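Porin (Rhodobacter capsulatus, PDB 2POR) assembles as a homotrimer in the outer membrane and forms channels for the passive diffusion of small hydrophilic solutes up to about 0.6 kDa. Local coordinates at residues Gly56-Val61 against Met72-Gly77; Gly126-Ala131 against Val152-Thr157; Ala176-Met181 against Glu205-Phe210; Phe192-Val197 against Val236-Gly241. All coordinates share one frame; numbering follows the deposited sequence.

Interaction 1: Gly56-Val61 against Met72-Gly77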
# COMPACT_ATOMS: atom_id res chain seq x y z
N GLY A 56 -8.43 10.73 -2.67
CA GLY A 56 -9.89 10.85 -2.71
C GLY A 56 -10.54 9.80 -3.57
O GLY A 56 -11.76 9.66 -3.67
N GLU A 57 -9.71 9.01 -4.24
CA GLU A 57 -10.20 8.00 -5.16
C GLU A 57 -10.81 6.79 -4.47
O GLU A 57 -11.70 6.12 -5.02
CB GLU A 57 -9.02 7.58 -6.03
CG GLU A 57 -9.44 6.49 -7.01
CD GLU A 57 -8.40 6.04 -8.02
OE1 GLU A 57 -7.23 6.37 -7.85
OE2 GLU A 57 -8.78 5.36 -8.98
N ASP A 58 -10.24 6.42 -3.30
CA ASP A 58 -10.71 5.26 -2.56
C ASP A 58 -10.97 5.69 -1.10
O ASP A 58 -10.41 6.70 -0.67
CB ASP A 58 -9.68 4.18 -2.53
CG ASP A 58 -9.50 3.47 -3.88
OD1 ASP A 58 -10.48 3.20 -4.56
OD2 ASP A 58 -8.35 3.18 -4.20
N GLY A 59 -11.77 4.92 -0.39
CA GLY A 59 -12.10 5.22 1.01
C GLY A 59 -13.06 6.37 1.09
O GLY A 59 -13.38 7.02 0.08
N THR A 60 -13.63 6.67 2.26
CA THR A 60 -14.52 7.83 2.43
C THR A 60 -14.19 8.62 3.71
O THR A 60 -13.54 8.05 4.59
CB THR A 60 -16.01 7.45 2.51
OG1 THR A 60 -16.14 6.39 3.44
CG2 THR A 60 -16.56 7.02 1.16
N VAL A 61 -14.55 9.91 3.75
CA VAL A 61 -14.39 10.79 4.90
C VAL A 61 -15.83 11.28 5.19
O VAL A 61 -16.61 11.50 4.24
CB VAL A 61 -13.46 11.98 4.56
CG1 VAL A 61 -13.32 12.93 5.75
CG2 VAL A 61 -12.10 11.45 4.23
N MET A 72 -17.51 12.05 1.55
CA MET A 72 -16.84 12.40 0.30
C MET A 72 -15.77 11.37 0.09
O MET A 72 -15.11 10.97 1.06
CB MET A 72 -16.24 13.76 0.44
CG MET A 72 -15.68 14.31 -0.89
SD MET A 72 -15.11 16.00 -0.79
CE MET A 72 -16.66 16.81 -0.66
N GLY A 73 -15.61 10.88 -1.16
CA GLY A 73 -14.54 9.96 -1.53
C GLY A 73 -15.13 8.95 -2.48
O GLY A 73 -15.96 9.30 -3.33
N ASP A 74 -14.85 7.68 -2.28
CA ASP A 74 -15.39 6.64 -3.08
C ASP A 74 -16.72 6.22 -2.45
O ASP A 74 -16.83 5.18 -1.82
CB ASP A 74 -14.34 5.50 -3.15
CG ASP A 74 -14.68 4.32 -4.06
OD1 ASP A 74 -15.79 4.27 -4.64
OD2 ASP A 74 -13.84 3.42 -4.18
N ALA A 75 -17.76 7.02 -2.66
CA ALA A 75 -19.09 6.82 -2.08
C ALA A 75 -20.07 6.17 -3.01
O ALA A 75 -19.90 6.18 -4.24
CB ALA A 75 -19.66 8.17 -1.65
N LEU A 76 -21.11 5.59 -2.45
CA LEU A 76 -22.19 5.02 -3.21
C LEU A 76 -23.03 6.13 -3.73
O LEU A 76 -22.94 7.25 -3.24
CB LEU A 76 -23.07 4.14 -2.37
CG LEU A 76 -22.34 2.96 -1.74
CD1 LEU A 76 -23.33 2.24 -0.87
CD2 LEU A 76 -21.75 2.02 -2.81
N GLY A 77 -23.82 5.91 -4.77
CA GLY A 77 -24.73 6.96 -5.17
C GLY A 77 -25.99 6.83 -4.29
O GLY A 77 -26.14 5.79 -3.63
O HOH W 1 -12.93 2.65 -1.61
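The carbonyl oxygen of Gly59 takes a nearly straight hydrogen bond from Asp74 N (2.9 Å, 168° at the hydrogen), and the CA of Gly73 makes a longer C-H...O contact with the same oxygen. Gly73 also offers its CA to Gly56 O, 3.5 Å away. A side chain at Gly73 would run into Gly59 O and the backbone of Thr60, and its backbone angles likewise call for glycine. One step on, Val61 and Met72 form a hydrogen-bonded antiparallel pair, each N bonded to the other's O. Beyond the strand end Asp74 CB points toward 56-61 and rests 3.3 Å from Glu57 O; chi1 of -176° sets CG opposite the backbone N and lays the carboxylate beside that of Asp58. The two carboxylate planes are 35° apart, and Asp58 OD1 comes within 3.4 Å of Asp74 OD2, a like-charge approach that might raise the proton affinity of either group. A water is held between Gly59 N and Asp74 OD2, accepting from the first and donating to the second. Thr60 sets its CG2 methyl 3.5 Å from Asp74 O, while its OG1 bonds to Glu71. Val61 and Met72 share a sheet face and pack on Arg24 and Ser23 of a second subunit. The contact is the open end of the antiparallel beta hairpin of strands 60-65 and 68-73, part of the 16-stranded porin barrel.

Interaction 2: Gly126-Ala131 against Val152-Thr157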
# COMPACT_ATOMS: atom_id res chain seq x y z
N GLY A 126 -36.89 8.70 11.94
CA GLY A 126 -37.95 7.74 12.10
C GLY A 126 -37.98 6.67 11.03
O GLY A 126 -37.05 5.87 10.85
N ALA A 127 -39.10 6.66 10.34
CA ALA A 127 -39.36 5.66 9.32
C ALA A 127 -38.86 6.01 7.91
O ALA A 127 -38.91 5.23 6.96
CB ALA A 127 -40.86 5.46 9.29
N PHE A 128 -38.37 7.20 7.77
CA PHE A 128 -38.10 7.69 6.47
C PHE A 128 -36.62 7.96 6.30
O PHE A 128 -35.94 8.42 7.23
CB PHE A 128 -39.00 8.87 6.44
CG PHE A 128 -38.71 9.84 5.33
CD1 PHE A 128 -39.28 9.62 4.09
CD2 PHE A 128 -37.89 10.95 5.59
CE1 PHE A 128 -39.02 10.54 3.08
CE2 PHE A 128 -37.64 11.86 4.58
CZ PHE A 128 -38.21 11.64 3.33
N SER A 129 -36.16 7.73 5.08
CA SER A 129 -34.77 8.01 4.72
C SER A 129 -34.66 8.70 3.37
O SER A 129 -35.45 8.39 2.47
CB SER A 129 -33.98 6.73 4.65
OG SER A 129 -33.94 5.99 5.86
N VAL A 130 -33.78 9.67 3.23
CA VAL A 130 -33.49 10.29 1.95
C VAL A 130 -31.99 10.32 1.70
O VAL A 130 -31.19 10.40 2.64
CB VAL A 130 -33.96 11.70 1.86
CG1 VAL A 130 -35.42 11.60 1.67
CG2 VAL A 130 -33.54 12.55 3.04
N ALA A 131 -31.57 10.24 0.43
CA ALA A 131 -30.14 10.32 0.07
C ALA A 131 -29.99 11.18 -1.19
O ALA A 131 -30.94 11.31 -1.99
CB ALA A 131 -29.62 8.89 -0.16
N VAL A 152 -30.98 11.04 -6.52
CA VAL A 152 -31.76 11.36 -5.34
C VAL A 152 -32.58 10.09 -5.08
O VAL A 152 -32.94 9.36 -6.01
CB VAL A 152 -32.70 12.66 -5.58
CG1 VAL A 152 -31.84 13.89 -5.85
CG2 VAL A 152 -33.65 12.43 -6.74
N ALA A 153 -32.83 9.70 -3.82
CA ALA A 153 -33.64 8.53 -3.51
C ALA A 153 -34.35 8.73 -2.16
O ALA A 153 -33.84 9.50 -1.32
CB ALA A 153 -32.76 7.29 -3.44
N ALA A 154 -35.49 8.11 -1.93
CA ALA A 154 -36.20 8.21 -0.66
C ALA A 154 -36.74 6.86 -0.34
O ALA A 154 -37.02 6.07 -1.24
CB ALA A 154 -37.36 9.15 -0.74
N ALA A 155 -36.86 6.49 0.92
CA ALA A 155 -37.41 5.19 1.28
C ALA A 155 -38.27 5.39 2.54
O ALA A 155 -38.14 6.37 3.29
CB ALA A 155 -36.31 4.18 1.63
N TYR A 156 -39.17 4.45 2.73
CA TYR A 156 -40.05 4.44 3.86
C TYR A 156 -40.22 3.00 4.34
O TYR A 156 -40.54 2.07 3.60
CB TYR A 156 -41.36 5.08 3.39
CG TYR A 156 -42.41 5.12 4.51
CD1 TYR A 156 -42.22 5.95 5.61
CD2 TYR A 156 -43.52 4.27 4.43
CE1 TYR A 156 -43.15 5.92 6.63
CE2 TYR A 156 -44.45 4.25 5.45
CZ TYR A 156 -44.25 5.07 6.54
OH TYR A 156 -45.16 5.05 7.59
N THR A 157 -39.97 2.81 5.63
CA THR A 157 -40.15 1.51 6.22
C THR A 157 -41.48 1.47 6.98
O THR A 157 -41.81 2.40 7.71
CB THR A 157 -38.98 1.24 7.14
OG1 THR A 157 -37.81 1.51 6.36
CG2 THR A 157 -38.96 -0.20 7.65
O HOH W 2 -36.68 3.87 5.55
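Strands 128-131 and 152-157 run antiparallel at 169° with their axes 4.7 Å apart, joined by paired backbone hydrogen bonds at Ser129-Ala155 and Ala131-Ala153 and by a further one from Thr157 N to Ala127 O. On the face carrying Phe128, Val130, Ala154 and Tyr156, the Tyr156 ring leans back toward the neighbouring strand. Its trans chi1 (180°) helps bring CE1 to 3.5 Å from the methyl of Ala127, while Phe128 CB lies near the ring plane at the edge, 4.4 Å from CD1. The Phe128 ring runs the other way along the sheet, its CE1 reaching the Ala154 methyl, which also meets Val130 CG1 at 3.9 Å. The face of Ser129, Ala131, Ala153 and Ala155 is built of small groups; Ala131 and Ala153 lie against Leu82 of helix 78-83, and Ser129 OG bonds to Ser124. At the strand end a water donates to Ala127 O at 3.0 Å and is hydrogen-bonded to Thr157 OG1, which also pairs with Thr162. Cohesion therefore comes chiefly from the backbone: one face adds aromatic and methyl packing on the surface, and on the other the short side chains of Ala131 and Ala153 are consistent with the close approach of helix 78-83.

Interaction 3: Ala176-Met181 against Glu205-Phe210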
# COMPACT_ATOMS: atom_id res chain seq x y z
N ALA A 176 -22.70 14.95 -28.77
CA ALA A 176 -22.32 14.39 -30.07
C ALA A 176 -21.52 13.13 -29.81
O ALA A 176 -21.61 12.15 -30.56
CB ALA A 176 -21.39 15.28 -30.88
N LEU A 177 -20.75 13.14 -28.70
CA LEU A 177 -19.93 12.00 -28.35
C LEU A 177 -20.54 10.97 -27.38
O LEU A 177 -20.24 9.77 -27.49
CB LEU A 177 -18.64 12.54 -27.80
CG LEU A 177 -17.78 13.28 -28.81
CD1 LEU A 177 -16.57 13.80 -28.11
CD2 LEU A 177 -17.31 12.36 -29.91
N MET A 178 -21.41 11.36 -26.43
CA MET A 178 -22.00 10.43 -25.46
C MET A 178 -23.33 11.02 -25.08
O MET A 178 -23.38 12.20 -24.75
CB MET A 178 -21.12 10.31 -24.20
CG MET A 178 -21.64 9.19 -23.30
SD MET A 178 -20.74 9.08 -21.73
CE MET A 178 -21.32 10.57 -20.94
N ALA A 179 -24.42 10.29 -25.24
CA ALA A 179 -25.74 10.77 -24.92
C ALA A 179 -25.87 10.93 -23.40
O ALA A 179 -25.20 10.25 -22.63
CB ALA A 179 -26.82 9.77 -25.33
N ASP A 180 -26.72 11.83 -22.96
CA ASP A 180 -27.12 11.89 -21.55
C ASP A 180 -27.84 10.61 -21.14
O ASP A 180 -28.53 10.00 -21.97
CB ASP A 180 -28.06 13.01 -21.31
CG ASP A 180 -27.48 14.39 -21.45
OD1 ASP A 180 -26.27 14.54 -21.36
OD2 ASP A 180 -28.26 15.32 -21.62
N MET A 181 -27.76 10.20 -19.86
CA MET A 181 -28.38 8.96 -19.44
C MET A 181 -29.24 9.24 -18.20
O MET A 181 -28.99 10.22 -17.48
CB MET A 181 -27.30 7.93 -19.09
CG MET A 181 -26.22 7.70 -20.17
SD MET A 181 -25.19 6.25 -19.96
CE MET A 181 -23.72 7.19 -19.98
N GLU A 205 -32.73 5.43 -19.96
CA GLU A 205 -32.03 5.37 -21.23
C GLU A 205 -30.56 5.54 -21.02
O GLU A 205 -30.11 6.21 -20.09
CB GLU A 205 -32.53 6.44 -22.19
CG GLU A 205 -32.30 7.86 -21.77
CD GLU A 205 -32.97 8.89 -22.66
OE1 GLU A 205 -34.11 8.66 -23.09
OE2 GLU A 205 -32.35 9.94 -22.90
N LEU A 206 -29.82 4.87 -21.90
CA LEU A 206 -28.38 4.77 -21.84
C LEU A 206 -27.76 5.28 -23.14
O LEU A 206 -28.44 5.29 -24.17
CB LEU A 206 -27.97 3.34 -21.66
CG LEU A 206 -28.37 2.62 -20.38
CD1 LEU A 206 -27.85 1.19 -20.43
CD2 LEU A 206 -27.83 3.40 -19.17
N ASP A 207 -26.49 5.71 -23.12
CA ASP A 207 -25.76 6.03 -24.32
C ASP A 207 -25.64 4.72 -25.10
O ASP A 207 -25.37 3.65 -24.52
CB ASP A 207 -24.39 6.54 -23.96
CG ASP A 207 -23.48 6.66 -25.18
OD1 ASP A 207 -23.71 7.57 -25.98
OD2 ASP A 207 -22.57 5.85 -25.32
N ARG A 208 -25.80 4.80 -26.42
CA ARG A 208 -25.72 3.64 -27.31
C ARG A 208 -24.45 2.85 -27.15
O ARG A 208 -24.49 1.64 -26.94
CB ARG A 208 -25.81 4.05 -28.80
CG ARG A 208 -25.70 2.88 -29.80
CD ARG A 208 -25.41 3.44 -31.21
NE ARG A 208 -24.08 4.02 -31.28
CZ ARG A 208 -23.91 5.28 -31.70
NH1 ARG A 208 -24.92 6.05 -32.09
NH2 ARG A 208 -22.69 5.78 -31.68
N ASP A 209 -23.30 3.52 -27.28
CA ASP A 209 -22.08 2.77 -27.24
C ASP A 209 -21.72 2.29 -25.82
O ASP A 209 -21.12 1.24 -25.67
CB ASP A 209 -20.98 3.63 -27.84
CG ASP A 209 -21.16 3.82 -29.37
OD1 ASP A 209 -21.80 3.00 -30.03
OD2 ASP A 209 -20.67 4.82 -29.88
N PHE A 210 -22.15 2.98 -24.77
CA PHE A 210 -21.99 2.49 -23.39
C PHE A 210 -22.82 1.18 -23.25
O PHE A 210 -22.32 0.14 -22.79
CB PHE A 210 -22.45 3.66 -22.47
CG PHE A 210 -22.59 3.36 -20.98
CD1 PHE A 210 -23.78 2.82 -20.50
CD2 PHE A 210 -21.55 3.62 -20.12
CE1 PHE A 210 -23.91 2.54 -19.15
CE2 PHE A 210 -21.69 3.33 -18.77
CZ PHE A 210 -22.87 2.79 -18.29
O HOH W 3 -20.35 7.01 -26.24
O HOH W 4 -20.48 7.63 -29.75
O HOH W 5 -30.11 11.38 -24.17
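A chi1 of 169° carries the carboxylate of Asp207 away from its own backbone nitrogen to the Ala179 amide, and Met181, bent at chi3 (-124°), folds its thioether over the ring of Phe210. Asp207 OD1 accepts from Ala179 N at 2.9 Å, met on the anti side and 33° out of the carboxylate plane; OD2 accepts from Phe210 N at 3.0 Å, capping helix 208-214 from the N-cap position. A water donates to OD2 as well and, through its other proton, to Leu177 O. Across this carboxylate, at about a right angle, runs the Met178 side chain, whose CG lies 3.6 Å from Asp207 CG. Met181 SD sits 3.7 Å above the plane of the Phe210 ring, offset toward the rim, in a Met-aromatic contact, and CE covers the same ring in a CH-pi contact. The sulfur also takes a weak but straight hydrogen bond from Asp207 N (3.5 Å) and touches Leu206 CD2. At the other end a water bridges Asp180 O and Glu205 OE2. Were Asp207 replaced by an alanine, Ala179 N and Phe210 N would probably lose their acceptor, and with it the carboxylate link between loop and helix start. One buried carboxylate thus ties the loop before strand 181-192 to the first turn of a helix, whose N-terminal end would be expected to favour its negative charge, while Met181 adds sulfur-aromatic and CH-pi contact with the Phe210 ring.

Interaction 4: Phe192-Val197 against Val236-Gly241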
# COMPACT_ATOMS: atom_id res chain seq x y z
N PHE A 192 -39.45 -11.38 6.45
CA PHE A 192 -40.51 -12.20 7.00
C PHE A 192 -39.81 -13.19 7.91
O PHE A 192 -39.67 -14.40 7.63
CB PHE A 192 -41.26 -12.94 5.91
CG PHE A 192 -41.94 -12.02 4.92
CD1 PHE A 192 -42.62 -10.91 5.37
CD2 PHE A 192 -41.86 -12.33 3.58
CE1 PHE A 192 -43.22 -10.08 4.46
CE2 PHE A 192 -42.47 -11.49 2.68
CZ PHE A 192 -43.14 -10.38 3.12
N GLY A 193 -39.26 -12.64 8.99
CA GLY A 193 -38.54 -13.47 9.92
C GLY A 193 -37.16 -13.87 9.38
O GLY A 193 -36.34 -13.00 9.07
N ALA A 194 -36.91 -15.17 9.23
CA ALA A 194 -35.61 -15.67 8.78
C ALA A 194 -35.34 -15.43 7.28
O ALA A 194 -34.22 -15.68 6.81
CB ALA A 194 -35.55 -17.16 9.07
N THR A 195 -36.38 -14.99 6.55
CA THR A 195 -36.43 -14.71 5.12
C THR A 195 -36.36 -13.25 4.70
O THR A 195 -37.12 -12.41 5.18
CB THR A 195 -37.71 -15.35 4.57
OG1 THR A 195 -37.62 -16.72 4.98
CG2 THR A 195 -37.88 -15.25 3.06
N ASN A 196 -35.48 -12.93 3.77
CA ASN A 196 -35.35 -11.57 3.28
C ASN A 196 -35.76 -11.59 1.82
O ASN A 196 -35.41 -12.56 1.12
CB ASN A 196 -33.92 -11.14 3.39
CG ASN A 196 -33.45 -11.07 4.83
OD1 ASN A 196 -33.84 -10.18 5.58
ND2 ASN A 196 -32.59 -11.98 5.27
N VAL A 197 -36.52 -10.63 1.33
CA VAL A 197 -36.91 -10.61 -0.06
C VAL A 197 -36.55 -9.21 -0.51
O VAL A 197 -36.77 -8.26 0.24
CB VAL A 197 -38.42 -10.85 -0.21
CG1 VAL A 197 -38.82 -10.77 -1.67
CG2 VAL A 197 -38.75 -12.27 0.21
N VAL A 236 -34.13 -13.91 -2.80
CA VAL A 236 -34.72 -14.48 -1.61
C VAL A 236 -33.60 -15.21 -0.89
O VAL A 236 -32.87 -15.98 -1.52
CB VAL A 236 -35.84 -15.53 -1.96
CG1 VAL A 236 -36.48 -16.03 -0.67
CG2 VAL A 236 -36.97 -14.90 -2.75
N ASP A 237 -33.43 -15.00 0.42
CA ASP A 237 -32.53 -15.84 1.19
C ASP A 237 -33.20 -16.16 2.52
O ASP A 237 -33.99 -15.33 3.01
CB ASP A 237 -31.20 -15.16 1.48
CG ASP A 237 -31.24 -13.85 2.22
OD1 ASP A 237 -31.43 -12.80 1.62
OD2 ASP A 237 -31.04 -13.89 3.43
N SER A 238 -32.91 -17.30 3.09
CA SER A 238 -33.51 -17.67 4.35
C SER A 238 -32.51 -18.42 5.18
O SER A 238 -31.70 -19.21 4.65
CB SER A 238 -34.71 -18.56 4.13
OG SER A 238 -35.49 -18.58 5.33
N THR A 239 -32.59 -18.17 6.48
CA THR A 239 -31.70 -18.83 7.42
C THR A 239 -32.40 -19.83 8.33
O THR A 239 -33.39 -19.50 8.98
CB THR A 239 -31.02 -17.76 8.25
OG1 THR A 239 -30.38 -16.85 7.36
CG2 THR A 239 -29.98 -18.34 9.17
N PHE A 240 -31.89 -21.04 8.39
CA PHE A 240 -32.36 -22.10 9.28
C PHE A 240 -31.15 -22.63 10.08
O PHE A 240 -30.33 -23.46 9.62
CB PHE A 240 -32.97 -23.31 8.54
CG PHE A 240 -32.95 -23.28 7.02
CD1 PHE A 240 -33.88 -22.50 6.34
CD2 PHE A 240 -32.02 -24.04 6.33
CE1 PHE A 240 -33.88 -22.47 4.96
CE2 PHE A 240 -32.03 -24.01 4.95
CZ PHE A 240 -32.96 -23.23 4.28
N GLY A 241 -31.00 -22.11 11.29
CA GLY A 241 -29.91 -22.51 12.14
C GLY A 241 -28.61 -21.81 11.72
O GLY A 241 -28.51 -20.58 11.68
O HOH W 6 -31.73 -15.29 5.78
O HOH W 7 -32.73 -11.58 -0.54
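Asn196 and Asp237, with Ala194, bury the most surface here. The first two form a hydrogen-bonded antiparallel pair: Asn196 N reaches Asp237 O at 2.9 Å, nearly in line with the carbonyl, and Asp237 N returns a longer bond to Asn196 O. Their side chains share one face and add a third link, Asn196 ND2 to Asp237 OD2 at 3.1 Å. The donor arrives on the syn side, 33° out of the carboxylate plane, and the oxygen lies in the amide plane of Asn196. Asp237 achieves this with CG between its backbone N and carbonyl carbon (chi1 58°), which swings the carboxylate toward the other strand. OD2 also receives a water that donates to Ala194 O and accepts from Thr239 OG1, itself hydrogen-bonded to Thr244, while a second water joins OD1 to Asn196 O. With the carboxylate of Asp237 cut back to an alanine methyl, the Asn196 amide would probably lose this acceptor and be freer to turn, and both waters would lose a partner. Ala194 directs its methyl at Thr239 O, 3.2 Å away, and its own oxygen accepts from Thr239 N at 3.0 Å. On the opposite face Thr195 OG1 and Ser238 OG are hydrogen-bonded at 2.8 Å. The contact pairs neighbouring antiparallel strands 195-207 and 226-240 of the 16-stranded porin barrel, next to the type II' turn from Phe192 to Thr195 that links strand 181-192 to 195-207.

All four contacts belong to the same closed antiparallel sheet, yet their side-chain chemistry differs. Interaction 4 is a surface contact with no buried residue, rich in polar side chains and bridging waters; the other three are partly buried. Interaction 2 likewise joins neighbouring strands, but its cross-strand side-chain contacts are between alanine, valine and aromatic groups, where interaction 4 has an amide-carboxylate and a hydroxyl-hydroxyl bond. Interaction 1, nearest the centre of the chain, lies where a hairpin opens into loops, and it alone meets another subunit. Interactions 3 and 4 use the two ends of strand 195-207, with centres about 40 Å apart: one holds a loop to a helix start, the other pairs strands beside a tight turn.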